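Local coordinates for enoyl-CoA hydratase (Geobacillus kaustophilus, PDB 2PPY), which probably catalyses the hydration of enoyl-CoA thioesters in fatty acid beta-oxidation, as a member of the enoyl-CoA hydratase/isomerase family, at residues E39-A42 and A43-I47; K83-F86 and C87-C90; E171-T174 and P175-L179; Q190-T193 and R194-T197; R198-A201 and R202-N206. All coordinates share one frame; numbering follows the deposited sequence.

Overall arrangement
Each of the five contacts is a local one, its two segments following each other without a gap, so none closes a long loop; along the chain they run in series and neither nest nor cross. Contact 1 lies on helix 34-48, and contact 2 on helix 80-99, which packs against it: Asn41 CB and Phe89 CZ are 3.9 Å apart. Contact 3 caps helix 175-181, on the opposite side of the chain's centre from contact 1, their centres about 30 Å apart. Contacts 4 and 5 follow each other along helix 193-205, where Glu195 O lies 3.7 Å from Arg202 NH2. That helix packs on strands of the larger beta sheet.

Contact 1 (E39-A42 and A43-I47); sequences EFNA and AIDDI
Asn41 and Asp45, one helical turn apart, meet through a water: Asn41 ND2 donates to it over 3.0 Å, and the water in turn donates to Asp45 OD2 at 2.6 Å. The direct separation of Asn41 ND2 and Asp45 OD2 is 3.5 Å, and the amide and carboxylate planes stand 79° apart, so the two groups face each other steeply turned with the water as the link. The amide oxygen Asn41 OD1 and the second carboxylate oxygen Asp45 OD1 both bind Lys96 NZ on helix 80-99, the latter as a salt bridge. An alanine in place of Asp45 would probably leave Lys96 without this charged mate and the bridging water without its acceptor.

On another side of the helix Phe40 CE2 touches Ile44 CD1 at 3.9 Å, while Ile44 CG1 lies over one face of the ring. The phenylalanine CG sits opposite its own backbone N (chi1 -168°), which carries the ring out to Ile22 and Leu11 of the neighbouring strands. Beneath these side chains run four successive i to i+4 backbone bonds, from Ala43 N to Glu39 O at 3.0 Å through to Asp46 N to Ala42 O at 2.8 Å. With Phe40 and Ala43 packed on strands and Asn41 and Asp45 meeting Lys96, helix 34-48 connects strands 19-24 and 55-60 in a beta-alpha-beta unit.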
loop_
_atom_site.group_PDB
_atom_site.type_symbol
_atom_site.label_atom_id
_atom_site.label_comp_id
_atom_site.label_asym_id
_atom_site.label_seq_id
_atom_site.Cartn_x
_atom_site.Cartn_y
_atom_site.Cartn_z
ATOM N N GLU A 39 10.316 29.686 -9.848
ATOM C CA GLU A 39 9.840 30.072 -11.172
ATOM C C GLU A 39 9.260 28.865 -11.908
ATOM O O GLU A 39 8.234 28.973 -12.578
ATOM C CB GLU A 39 10.971 30.679 -12.009
ATOM C CG GLU A 39 11.614 31.927 -11.411
ATOM C CD GLU A 39 12.375 32.740 -12.446
ATOM O OE1 GLU A 39 13.133 32.141 -13.236
ATOM O OE2 GLU A 39 12.221 33.979 -12.470
ATOM N N PHE A 40 9.920 27.715 -11.783
ATOM C CA PHE A 40 9.450 26.495 -12.437
ATOM C C PHE A 40 8.076 26.121 -11.874
ATOM O O PHE A 40 7.181 25.699 -12.613
ATOM C CB PHE A 40 10.439 25.345 -12.209
ATOM C CG PHE A 40 10.178 24.140 -13.074
ATOM C CD1 PHE A 40 10.241 24.237 -14.459
ATOM C CD2 PHE A 40 9.867 22.910 -12.506
ATOM C CE1 PHE A 40 10.005 23.124 -15.268
ATOM C CE2 PHE A 40 9.628 21.791 -13.306
ATOM C CZ PHE A 40 9.695 21.901 -14.690
ATOM N N ASN A 41 7.919 26.285 -10.562
ATOM C CA ASN A 41 6.652 25.997 -9.894
ATOM C C ASN A 41 5.556 26.919 -10.422
ATOM O O ASN A 41 4.429 26.488 -10.663
ATOM C CB ASN A 41 6.790 26.206 -8.385
ATOM C CG ASN A 41 5.497 25.937 -7.645
ATOM O OD1 ASN A 41 5.031 24.801 -7.581
ATOM N ND2 ASN A 41 4.904 26.984 -7.094
ATOM N N ALA A 42 5.889 28.196 -10.593
ATOM C CA ALA A 42 4.930 29.178 -11.102
ATOM C C ALA A 42 4.494 28.828 -12.521
ATOM O O ALA A 42 3.326 28.987 -12.876
ATOM C CB ALA A 42 5.540 30.574 -11.073
ATOM N N ALA A 43 5.438 28.353 -13.330
ATOM C CA ALA A 43 5.143 27.978 -14.709
ATOM C C ALA A 43 4.150 26.821 -14.718
ATOM O O ALA A 43 3.208 26.792 -15.513
ATOM C CB ALA A 43 6.423 27.573 -15.424
ATOM N N ILE A 44 4.369 25.865 -13.821
ATOM C CA ILE A 44 3.482 24.715 -13.712
ATOM C C ILE A 44 2.073 25.179 -13.344
ATOM O O ILE A 44 1.099 24.796 -14.000
ATOM C CB ILE A 44 3.996 23.716 -12.651
ATOM C CG1 ILE A 44 5.346 23.146 -13.104
ATOM C CG2 ILE A 44 2.990 22.599 -12.457
ATOM C CD1 ILE A 44 5.979 22.183 -12.129
ATOM N N ASP A 45 1.963 26.009 -12.307
ATOM C CA ASP A 45 0.655 26.513 -11.889
ATOM C C ASP A 45 -0.011 27.285 -13.023
ATOM O O ASP A 45 -1.194 27.093 -13.308
ATOM C CB ASP A 45 0.776 27.422 -10.659
ATOM C CG ASP A 45 1.063 26.653 -9.388
ATOM O OD1 ASP A 45 0.692 25.464 -9.315
ATOM O OD2 ASP A 45 1.644 27.240 -8.453
ATOM N N ASP A 46 0.755 28.157 -13.671
ATOM C CA ASP A 46 0.230 28.940 -14.783
ATOM C C ASP A 46 -0.327 28.034 -15.872
ATOM O O ASP A 46 -1.459 28.208 -16.319
ATOM C CB ASP A 46 1.322 29.810 -15.397
ATOM C CG ASP A 46 0.843 30.538 -16.639
ATOM O OD1 ASP A 46 0.023 31.468 -16.498
ATOM O OD2 ASP A 46 1.272 30.171 -17.755
ATOM N N ILE A 47 0.483 27.071 -16.299
ATOM C CA ILE A 47 0.083 26.143 -17.345
ATOM C C ILE A 47 -1.146 25.326 -16.965
ATOM O O ILE A 47 -1.996 25.053 -17.815
ATOM C CB ILE A 47 1.254 25.208 -17.720
ATOM C CG1 ILE A 47 2.394 26.043 -18.319
ATOM C CG2 ILE A 47 0.789 24.155 -18.716
ATOM C CD1 ILE A 47 3.673 25.281 -18.576
HETATM O O HOH W 1 2.155 27.178 -5.935
#

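Contact 2 (K83-F86 and C87-C90); sequences KTQF and CLFC
Within helix 80-99, which packs against helix 34-48, Phe86 and Cys90 form a sulfur-aromatic contact across one turn. Cys90 SG stands over one face of the Phe86 ring, 3.9 Å from the ring centroid and 24° off the ring normal. Its nearest ring atom is CE1, with Phe86 CE1 to Cys90 SG at 3.6 Å, so the sulfur is displaced from the centre toward the rim. Both first torsions contribute: the ring swings away from its own N (chi1 167°), whereas the sulfur is turned back beside the N of Cys90 (chi1 -66°), toward the preceding turn. The sulfur of Cys87 has a different relation to the same ring, oblique and more distant, at 5.5 Å from SG to the Phe86 centroid.

The backbone beneath is regular alpha helix, each N-H of Cys87 to Cys90 bonding to the carbonyl four residues earlier; Cys87 N to Lys83 O, for instance, measures 2.9 Å. This helix also belongs to the subunit interface. Thr84 OG1 is hydrogen-bonded to Asn239 of another subunit, and Phe242 of that same subunit packs on Lys83 and Cys87. Next to them Gln85 and Leu88 lie side by side and point the same way, Gln85 OE1 being 3.8 Å from Leu88 CD2. Phe49 of a different neighbouring subunit packs on the Gln85 side chain.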
loop_
_atom_site.group_PDB
_atom_site.type_symbol
_atom_site.label_atom_id
_atom_site.label_comp_id
_atom_site.label_asym_id
_atom_site.label_seq_id
_atom_site.Cartn_x
_atom_site.Cartn_y
_atom_site.Cartn_z
ATOM N N LYS A 83 18.456 23.695 3.859
ATOM C CA LYS A 83 18.619 22.667 2.830
ATOM C C LYS A 83 17.416 21.731 2.838
ATOM O O LYS A 83 16.935 21.301 1.789
ATOM C CB LYS A 83 19.888 21.850 3.079
ATOM C CG LYS A 83 21.191 22.619 2.907
ATOM C CD LYS A 83 22.388 21.714 3.149
ATOM C CE LYS A 83 23.694 22.452 2.953
ATOM N NZ LYS A 83 24.868 21.560 3.167
ATOM N N THR A 84 16.943 21.418 4.039
ATOM C CA THR A 84 15.793 20.547 4.212
ATOM C C THR A 84 14.574 21.174 3.550
ATOM O O THR A 84 13.850 20.507 2.816
ATOM C CB THR A 84 15.492 20.320 5.713
ATOM O OG1 THR A 84 16.582 19.614 6.315
ATOM C CG2 THR A 84 14.202 19.527 5.891
ATOM N N GLN A 85 14.352 22.460 3.802
ATOM C CA GLN A 85 13.206 23.141 3.218
ATOM C C GLN A 85 13.387 23.401 1.727
ATOM O O GLN A 85 12.417 23.432 0.972
ATOM C CB GLN A 85 12.930 24.450 3.961
ATOM C CG GLN A 85 12.520 24.244 5.410
ATOM C CD GLN A 85 11.443 23.180 5.560
ATOM O OE1 GLN A 85 10.411 23.223 4.885
ATOM N NE2 GLN A 85 11.677 22.221 6.451
ATOM N N PHE A 86 14.633 23.589 1.305
ATOM C CA PHE A 86 14.927 23.807 -0.103
ATOM C C PHE A 86 14.554 22.529 -0.855
ATOM O O PHE A 86 13.858 22.569 -1.872
ATOM C CB PHE A 86 16.418 24.105 -0.289
ATOM C CG PHE A 86 16.884 24.032 -1.721
ATOM C CD1 PHE A 86 16.344 24.870 -2.691
ATOM C CD2 PHE A 86 17.872 23.129 -2.097
ATOM C CE1 PHE A 86 16.783 24.810 -4.015
ATOM C CE2 PHE A 86 18.316 23.061 -3.418
ATOM C CZ PHE A 86 17.772 23.903 -4.377
ATOM N N CYS A 87 15.017 21.394 -0.340
ATOM C CA CYS A 87 14.741 20.100 -0.953
ATOM C C CYS A 87 13.255 19.763 -0.958
ATOM O O CYS A 87 12.732 19.287 -1.960
ATOM C CB CYS A 87 15.530 19.000 -0.238
ATOM S SG CYS A 87 17.330 19.108 -0.515
ATOM N N LEU A 88 12.577 20.016 0.158
ATOM C CA LEU A 88 11.148 19.735 0.259
ATOM C C LEU A 88 10.370 20.499 -0.806
ATOM O O LEU A 88 9.516 19.928 -1.479
ATOM C CB LEU A 88 10.619 20.104 1.650
ATOM C CG LEU A 88 9.126 19.867 1.913
ATOM C CD1 LEU A 88 8.724 18.440 1.513
ATOM C CD2 LEU A 88 8.839 20.101 3.398
ATOM N N PHE A 89 10.673 21.782 -0.971
ATOM C CA PHE A 89 9.980 22.594 -1.972
ATOM C C PHE A 89 10.225 22.090 -3.394
ATOM O O PHE A 89 9.305 22.051 -4.216
ATOM C CB PHE A 89 10.414 24.059 -1.890
ATOM C CG PHE A 89 9.696 24.945 -2.867
ATOM C CD1 PHE A 89 8.379 25.324 -2.640
ATOM C CD2 PHE A 89 10.315 25.349 -4.043
ATOM C CE1 PHE A 89 7.686 26.091 -3.576
ATOM C CE2 PHE A 89 9.632 26.114 -4.985
ATOM C CZ PHE A 89 8.315 26.485 -4.752
ATOM N N CYS A 90 11.467 21.725 -3.692
ATOM C CA CYS A 90 11.796 21.218 -5.022
ATOM C C CYS A 90 11.020 19.931 -5.303
ATOM O O CYS A 90 10.471 19.756 -6.389
ATOM C CB CYS A 90 13.297 20.945 -5.132
ATOM S SG CYS A 90 14.327 22.424 -5.025
#

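Contact 3 (E171-T174 and P175-L179); sequences ETIT and PQEAL
Pro175 opens helix 175-181 directly after Thr174, the N-cap residue of a capping box closed with Glu177. Pro175 CD lies 3.2 Å from Thr174 CB, a close approach imposed by the peptide link between the two residues. Gln176 follows, its chain bent at chi2 so that Gln176 OE1 comes within 3.7 Å of Thr174 CB.

Glu177 takes part in both bonds of the box. Its backbone N donates to Thr174 OG1 at 3.2 Å with an N-H...O angle of 165°, and its side chain returns the bond: Thr174 N donates to Glu177 OE1 at 2.8 Å, meeting the anti side of the carboxylate 22° out of its plane. Thr174 OG1 takes the position between its own N and carbonyl carbon (chi1 63°), which faces it toward the first turn of the helix. The amides of Glu177, in that first turn, and of the N-cap Thr174 are thereby both given acceptors.

Ala178 N then makes the first i to i+4 bond, to Thr174 O at 2.9 Å. Both Ala178 and Ile173 touch Ile135 of strand 135-136, and they also touch each other, with Ile173 CD1 at 4.1 Å from Ala178 CB.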
loop_
_atom_site.group_PDB
_atom_site.type_symbol
_atom_site.label_atom_id
_atom_site.label_comp_id
_atom_site.label_asym_id
_atom_site.label_seq_id
_atom_site.Cartn_x
_atom_site.Cartn_y
_atom_site.Cartn_z
ATOM N N GLU A 171 27.963 6.506 -11.183
ATOM C CA GLU A 171 28.372 6.500 -12.577
ATOM C C GLU A 171 27.260 6.833 -13.558
ATOM O O GLU A 171 26.121 6.398 -13.408
ATOM C CB GLU A 171 29.018 5.153 -12.917
ATOM C CG GLU A 171 30.497 5.097 -12.530
ATOM C CD GLU A 171 31.037 3.686 -12.402
ATOM O OE1 GLU A 171 30.742 2.845 -13.275
ATOM O OE2 GLU A 171 31.771 3.424 -11.425
ATOM N N THR A 172 27.610 7.625 -14.563
ATOM C CA THR A 172 26.667 8.039 -15.586
ATOM C C THR A 172 26.759 7.119 -16.803
ATOM O O THR A 172 27.769 6.447 -17.014
ATOM C CB THR A 172 26.943 9.493 -16.020
ATOM O OG1 THR A 172 28.256 9.585 -16.584
ATOM C CG2 THR A 172 26.863 10.428 -14.816
ATOM N N ILE A 173 25.697 7.086 -17.599
ATOM C CA ILE A 173 25.666 6.244 -18.783
ATOM C C ILE A 173 25.369 7.062 -20.037
ATOM O O ILE A 173 25.188 8.274 -19.966
ATOM C CB ILE A 173 24.611 5.126 -18.631
ATOM C CG1 ILE A 173 23.228 5.736 -18.394
ATOM C CG2 ILE A 173 24.990 4.218 -17.471
ATOM C CD1 ILE A 173 22.115 4.707 -18.283
ATOM N N THR A 174 25.314 6.391 -21.182
ATOM C CA THR A 174 25.043 7.051 -22.453
ATOM C C THR A 174 23.553 7.043 -22.762
ATOM O O THR A 174 22.780 6.328 -22.123
ATOM C CB THR A 174 25.761 6.334 -23.620
ATOM O OG1 THR A 174 25.251 5.000 -23.745
ATOM C CG2 THR A 174 27.267 6.276 -23.376
ATOM N N PRO A 175 23.129 7.849 -23.752
ATOM C CA PRO A 175 21.719 7.917 -24.145
ATOM C C PRO A 175 21.239 6.535 -24.573
ATOM O O PRO A 175 20.138 6.111 -24.215
ATOM C CB PRO A 175 21.734 8.903 -25.313
ATOM C CG PRO A 175 22.863 9.817 -24.961
ATOM C CD PRO A 175 23.926 8.854 -24.478
ATOM N N GLN A 176 22.079 5.840 -25.342
ATOM C CA GLN A 176 21.765 4.500 -25.824
ATOM C C GLN A 176 21.533 3.539 -24.661
ATOM O O GLN A 176 20.536 2.819 -24.634
ATOM C CB GLN A 176 22.899 3.956 -26.703
ATOM C CG GLN A 176 23.087 4.655 -28.053
ATOM C CD GLN A 176 23.613 6.077 -27.931
ATOM O OE1 GLN A 176 24.426 6.378 -27.056
ATOM N NE2 GLN A 176 23.168 6.953 -28.826
ATOM N N GLU A 177 22.459 3.524 -23.706
ATOM C CA GLU A 177 22.336 2.645 -22.546
ATOM C C GLU A 177 21.082 3.019 -21.769
ATOM O O GLU A 177 20.379 2.154 -21.239
ATOM C CB GLU A 177 23.573 2.766 -21.654
ATOM C CG GLU A 177 24.880 2.431 -22.384
ATOM C CD GLU A 177 26.122 2.671 -21.539
ATOM O OE1 GLU A 177 26.203 3.728 -20.881
ATOM O OE2 GLU A 177 27.025 1.806 -21.545
ATOM N N ALA A 178 20.796 4.316 -21.711
ATOM C CA ALA A 178 19.618 4.798 -21.010
ATOM C C ALA A 178 18.370 4.224 -21.672
ATOM O O ALA A 178 17.424 3.815 -20.999
ATOM C CB ALA A 178 19.578 6.324 -21.042
ATOM N N LEU A 179 18.371 4.193 -23.000
ATOM C CA LEU A 179 17.233 3.661 -23.737
ATOM C C LEU A 179 17.011 2.171 -23.453
ATOM O O LEU A 179 15.878 1.728 -23.267
ATOM C CB LEU A 179 17.430 3.872 -25.245
ATOM C CG LEU A 179 16.283 3.378 -26.137
ATOM C CD1 LEU A 179 15.005 4.136 -25.788
ATOM C CD2 LEU A 179 16.645 3.584 -27.612
#

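Contact 4 (Q190-T193 and R194-T197); sequences QAET and RERT
Thr193 and Thr197 share the hydrogen-bonding core of this helix start, and Thr193 O takes two donors. Thr197 N reaches Thr193 O at 2.9 Å and Thr197 OG1 reaches it at 2.7 Å, from opposite faces of the carbonyl plane; the hydroxyl stands above that plane rather than on a lone pair. Turned beside its own N (chi1 -65°), the hydroxyl of Thr197 is directed back along the helix to the preceding turn. Thr193 OG1 in turn donates to Gln190 O at 3.0 Å, and Thr193 N approaches the same oxygen from the same face. Placing an alanine at Thr193 would probably cost Gln190 O its hydroxyl donor and open a gap where the methyl CG2 lies beside Thr197. One residue earlier than the Thr197 amide, Arg196 N meets Glu192 O almost straight, with an N-H...O angle of 176°.

Waters carry the next links. One connects Gln190 O with Arg194 N, at 3.0 Å from Arg194 N, and another joins Ala191 O to Glu195 N, supplying acceptors to amides of the first turn.

Charged groups are arranged more loosely. Glu192 and Arg196 touch through carbon, Glu192 CB to Arg196 CG at 4.1 Å, without their charged atoms meeting. Arg194 instead extends to salt bridges with Glu109 and Asp61. On the buried side Thr193 and Thr197 both pack on Phe188 and Cys107, and Thr197 also on Ile105. This is the start of a helix that follows an edge strand of the chain's main sheet, 186-188, and folds back over its neighbours in the crotonase-like fold.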
loop_
_atom_site.group_PDB
_atom_site.type_symbol
_atom_site.label_atom_id
_atom_site.label_comp_id
_atom_site.label_asym_id
_atom_site.label_seq_id
_atom_site.Cartn_x
_atom_site.Cartn_y
_atom_site.Cartn_z
ATOM N N GLN A 190 20.767 13.550 -32.716
ATOM C CA GLN A 190 21.008 14.833 -32.059
ATOM C C GLN A 190 20.353 16.072 -32.679
ATOM O O GLN A 190 19.565 16.754 -32.026
ATOM C CB GLN A 190 22.513 15.074 -31.931
ATOM C CG GLN A 190 22.898 16.176 -30.948
ATOM C CD GLN A 190 22.497 15.858 -29.511
ATOM O OE1 GLN A 190 22.626 14.722 -29.055
ATOM N NE2 GLN A 190 22.027 16.870 -28.787
ATOM N N ALA A 191 20.669 16.363 -33.936
ATOM C CA ALA A 191 20.129 17.546 -34.597
ATOM C C ALA A 191 18.627 17.516 -34.869
ATOM O O ALA A 191 18.051 18.520 -35.286
ATOM C CB ALA A 191 20.887 17.792 -35.900
ATOM N N GLU A 192 17.991 16.376 -34.631
ATOM C CA GLU A 192 16.558 16.245 -34.872
ATOM C C GLU A 192 15.764 16.068 -33.578
ATOM O O GLU A 192 14.543 15.905 -33.608
ATOM C CB GLU A 192 16.303 15.044 -35.781
ATOM C CG GLU A 192 17.008 15.118 -37.123
ATOM C CD GLU A 192 17.056 13.776 -37.825
ATOM O OE1 GLU A 192 15.988 13.138 -37.965
ATOM O OE2 GLU A 192 18.161 13.364 -38.236
ATOM N N THR A 193 16.456 16.116 -32.445
ATOM C CA THR A 193 15.813 15.917 -31.151
ATOM C C THR A 193 14.635 16.842 -30.873
ATOM O O THR A 193 13.540 16.375 -30.547
ATOM C CB THR A 193 16.842 16.031 -30.016
ATOM O OG1 THR A 193 17.866 15.052 -30.218
ATOM C CG2 THR A 193 16.187 15.783 -28.664
ATOM N N ARG A 194 14.851 18.148 -30.999
ATOM C CA ARG A 194 13.784 19.112 -30.760
ATOM C C ARG A 194 12.667 18.936 -31.771
ATOM O O ARG A 194 11.483 19.004 -31.435
ATOM C CB ARG A 194 14.316 20.541 -30.858
ATOM C CG ARG A 194 15.197 20.955 -29.711
ATOM C CD ARG A 194 15.277 22.462 -29.629
ATOM N NE ARG A 194 16.052 22.894 -28.472
ATOM C CZ ARG A 194 16.120 24.151 -28.053
ATOM N NH1 ARG A 194 15.456 25.105 -28.698
ATOM N NH2 ARG A 194 16.843 24.451 -26.982
ATOM N N GLU A 195 13.063 18.714 -33.018
ATOM C CA GLU A 195 12.130 18.527 -34.114
ATOM C C GLU A 195 11.201 17.343 -33.858
ATOM O O GLU A 195 9.980 17.487 -33.879
ATOM C CB GLU A 195 12.905 18.298 -35.413
ATOM C CG GLU A 195 12.052 18.280 -36.669
ATOM C CD GLU A 195 12.840 17.851 -37.895
ATOM O OE1 GLU A 195 14.087 17.898 -37.851
ATOM O OE2 GLU A 195 12.210 17.477 -38.908
ATOM N N ARG A 196 11.780 16.175 -33.612
ATOM C CA ARG A 196 10.983 14.979 -33.379
ATOM C C ARG A 196 10.195 15.021 -32.067
ATOM O O ARG A 196 9.113 14.447 -31.976
ATOM C CB ARG A 196 11.881 13.743 -33.455
ATOM C CG ARG A 196 12.596 13.635 -34.806
ATOM C CD ARG A 196 13.281 12.299 -34.999
ATOM N NE ARG A 196 12.329 11.198 -34.912
ATOM C CZ ARG A 196 12.656 9.919 -35.054
ATOM N NH1 ARG A 196 13.916 9.581 -35.299
ATOM N NH2 ARG A 196 11.727 8.979 -34.940
ATOM N N THR A 197 10.728 15.706 -31.057
ATOM C CA THR A 197 10.018 15.830 -29.786
ATOM C C THR A 197 8.765 16.670 -30.033
ATOM O O THR A 197 7.667 16.307 -29.601
ATOM C CB THR A 197 10.879 16.531 -28.708
ATOM O OG1 THR A 197 12.016 15.717 -28.398
ATOM C CG2 THR A 197 10.065 16.759 -27.433
HETATM O O HOH W 2 17.716 19.027 -31.529
HETATM O O HOH W 3 15.716 19.655 -34.027
#

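Contact 5 (R198-A201 and R202-N206); sequences REYA and RKLAN
Arg202 folds back over the turn before it, and its side chain can be followed outward from CB, which rests 3.3 Å from Arg198 O, the oxygen that also accepts the bond from Arg202 N. CG keeps to the same carbonyl, with Arg202 CG to Arg198 O at 3.1 Å. At CD the chain bends (chi3 -74°), and NE is carried back toward Glu199 CA. The guanidinium then lies with one face over backbone, Arg198 C and Glu199 CA both on that face and the second 3.0 Å above its plane. At the tips the group divides between two side chains: Arg202 NH1 is 3.3 Å from Arg198 CB, and NH2 is equally near Glu199 CB. The carboxylate of Glu199 is not gripped by it, for Glu199 OE1 and Arg202 NH2 remain 4.4 Å apart, beyond a salt bridge.

Glu199 makes its salt bridge with Lys203 instead, Glu199 OE2 to Lys203 NZ at 3.5 Å, the two chains side by side and pointing the same way. Elsewhere round the helix Tyr200 CE1 touches Leu204 CD1 at 3.6 Å. The tyrosine hydroxyl bonds to Asp165 of a neighbouring subunit, whose Ile168 packs on Leu204, while Ala201 packs on Val55 and Ile57 of the sheet.

Glu199, Arg202 and Lys203 thus form a charged group of their own, whereas Arg198 reaches the sheet and makes a salt bridge with Glu21. Because the guanidinium of Arg202 meets mainly carbon and the Glu199 carboxylate pairs with Lys203, the positive charge of Arg202 is probably only loosely balanced by Glu199.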
loop_
_atom_site.group_PDB
_atom_site.type_symbol
_atom_site.label_atom_id
_atom_site.label_comp_id
_atom_site.label_asym_id
_atom_site.label_seq_id
_atom_site.Cartn_x
_atom_site.Cartn_y
_atom_site.Cartn_z
ATOM N N ARG A 198 8.936 17.793 -30.733
ATOM C CA ARG A 198 7.818 18.683 -31.049
ATOM C C ARG A 198 6.791 17.982 -31.928
ATOM O O ARG A 198 5.589 18.216 -31.800
ATOM C CB ARG A 198 8.321 19.947 -31.756
ATOM C CG ARG A 198 8.881 20.993 -30.808
ATOM C CD ARG A 198 9.749 22.011 -31.520
ATOM N NE ARG A 198 10.237 23.025 -30.593
ATOM C CZ ARG A 198 11.340 23.745 -30.778
ATOM N NH1 ARG A 198 12.080 23.562 -31.865
ATOM N NH2 ARG A 198 11.706 24.644 -29.873
ATOM N N GLU A 199 7.274 17.124 -32.821
ATOM C CA GLU A 199 6.396 16.378 -33.715
ATOM C C GLU A 199 5.517 15.434 -32.898
ATOM O O GLU A 199 4.333 15.269 -33.189
ATOM C CB GLU A 199 7.230 15.585 -34.721
ATOM C CG GLU A 199 6.421 14.755 -35.697
ATOM C CD GLU A 199 7.296 14.078 -36.737
ATOM O OE1 GLU A 199 7.994 14.800 -37.482
ATOM O OE2 GLU A 199 7.290 12.828 -36.807
ATOM N N TYR A 200 6.104 14.825 -31.870
ATOM C CA TYR A 200 5.378 13.905 -30.999
ATOM C C TYR A 200 4.324 14.683 -30.228
ATOM O O TYR A 200 3.169 14.264 -30.145
ATOM C CB TYR A 200 6.356 13.229 -30.033
ATOM C CG TYR A 200 5.750 12.194 -29.105
ATOM C CD1 TYR A 200 5.041 12.576 -27.965
ATOM C CD2 TYR A 200 5.931 10.830 -29.341
ATOM C CE1 TYR A 200 4.531 11.621 -27.073
ATOM C CE2 TYR A 200 5.424 9.867 -28.458
ATOM C CZ TYR A 200 4.728 10.273 -27.325
ATOM O OH TYR A 200 4.252 9.334 -26.433
ATOM N N ALA A 201 4.723 15.825 -29.675
ATOM C CA ALA A 201 3.805 16.666 -28.917
ATOM C C ALA A 201 2.679 17.164 -29.821
ATOM O O ALA A 201 1.521 17.218 -29.407
ATOM C CB ALA A 201 4.553 17.844 -28.303
ATOM N N ARG A 202 3.020 17.532 -31.054
ATOM C CA ARG A 202 2.013 18.006 -31.995
ATOM C C ARG A 202 0.912 16.966 -32.174
ATOM O O ARG A 202 -0.274 17.297 -32.098
ATOM C CB ARG A 202 2.644 18.331 -33.356
ATOM C CG ARG A 202 3.379 19.668 -33.409
ATOM C CD ARG A 202 3.736 20.052 -34.845
ATOM N NE ARG A 202 4.842 19.266 -35.396
ATOM C CZ ARG A 202 6.128 19.540 -35.197
ATOM N NH1 ARG A 202 6.480 20.583 -34.457
ATOM N NH2 ARG A 202 7.065 18.771 -35.738
ATOM N N LYS A 203 1.302 15.715 -32.408
ATOM C CA LYS A 203 0.331 14.638 -32.589
ATOM C C LYS A 203 -0.593 14.501 -31.378
ATOM O O LYS A 203 -1.791 14.257 -31.527
ATOM C CB LYS A 203 1.035 13.302 -32.849
ATOM C CG LYS A 203 1.668 13.163 -34.233
ATOM C CD LYS A 203 2.155 11.732 -34.465
ATOM C CE LYS A 203 2.693 11.523 -35.878
ATOM N NZ LYS A 203 3.942 12.289 -36.143
ATOM N N LEU A 204 -0.039 14.650 -30.179
ATOM C CA LEU A 204 -0.852 14.555 -28.971
ATOM C C LEU A 204 -1.833 15.717 -28.915
ATOM O O LEU A 204 -3.033 15.518 -28.714
ATOM C CB LEU A 204 0.024 14.575 -27.711
ATOM C CG LEU A 204 0.880 13.343 -27.405
ATOM C CD1 LEU A 204 1.610 13.547 -26.084
ATOM C CD2 LEU A 204 -0.010 12.108 -27.333
ATOM N N ALA A 205 -1.319 16.930 -29.104
ATOM C CA ALA A 205 -2.146 18.131 -29.063
ATOM C C ALA A 205 -3.260 18.117 -30.106
ATOM O O ALA A 205 -4.297 18.752 -29.926
ATOM C CB ALA A 205 -1.276 19.364 -29.251
ATOM N N ASN A 206 -3.039 17.390 -31.196
ATOM C CA ASN A 206 -4.021 17.304 -32.269
ATOM C C ASN A 206 -4.991 16.142 -32.151
ATOM O O ASN A 206 -5.819 15.937 -33.035
ATOM C CB ASN A 206 -3.314 17.225 -33.620
ATOM C CG ASN A 206 -2.791 18.563 -34.072
ATOM O OD1 ASN A 206 -3.563 19.490 -34.309
ATOM N ND2 ASN A 206 -1.473 18.677 -34.187
#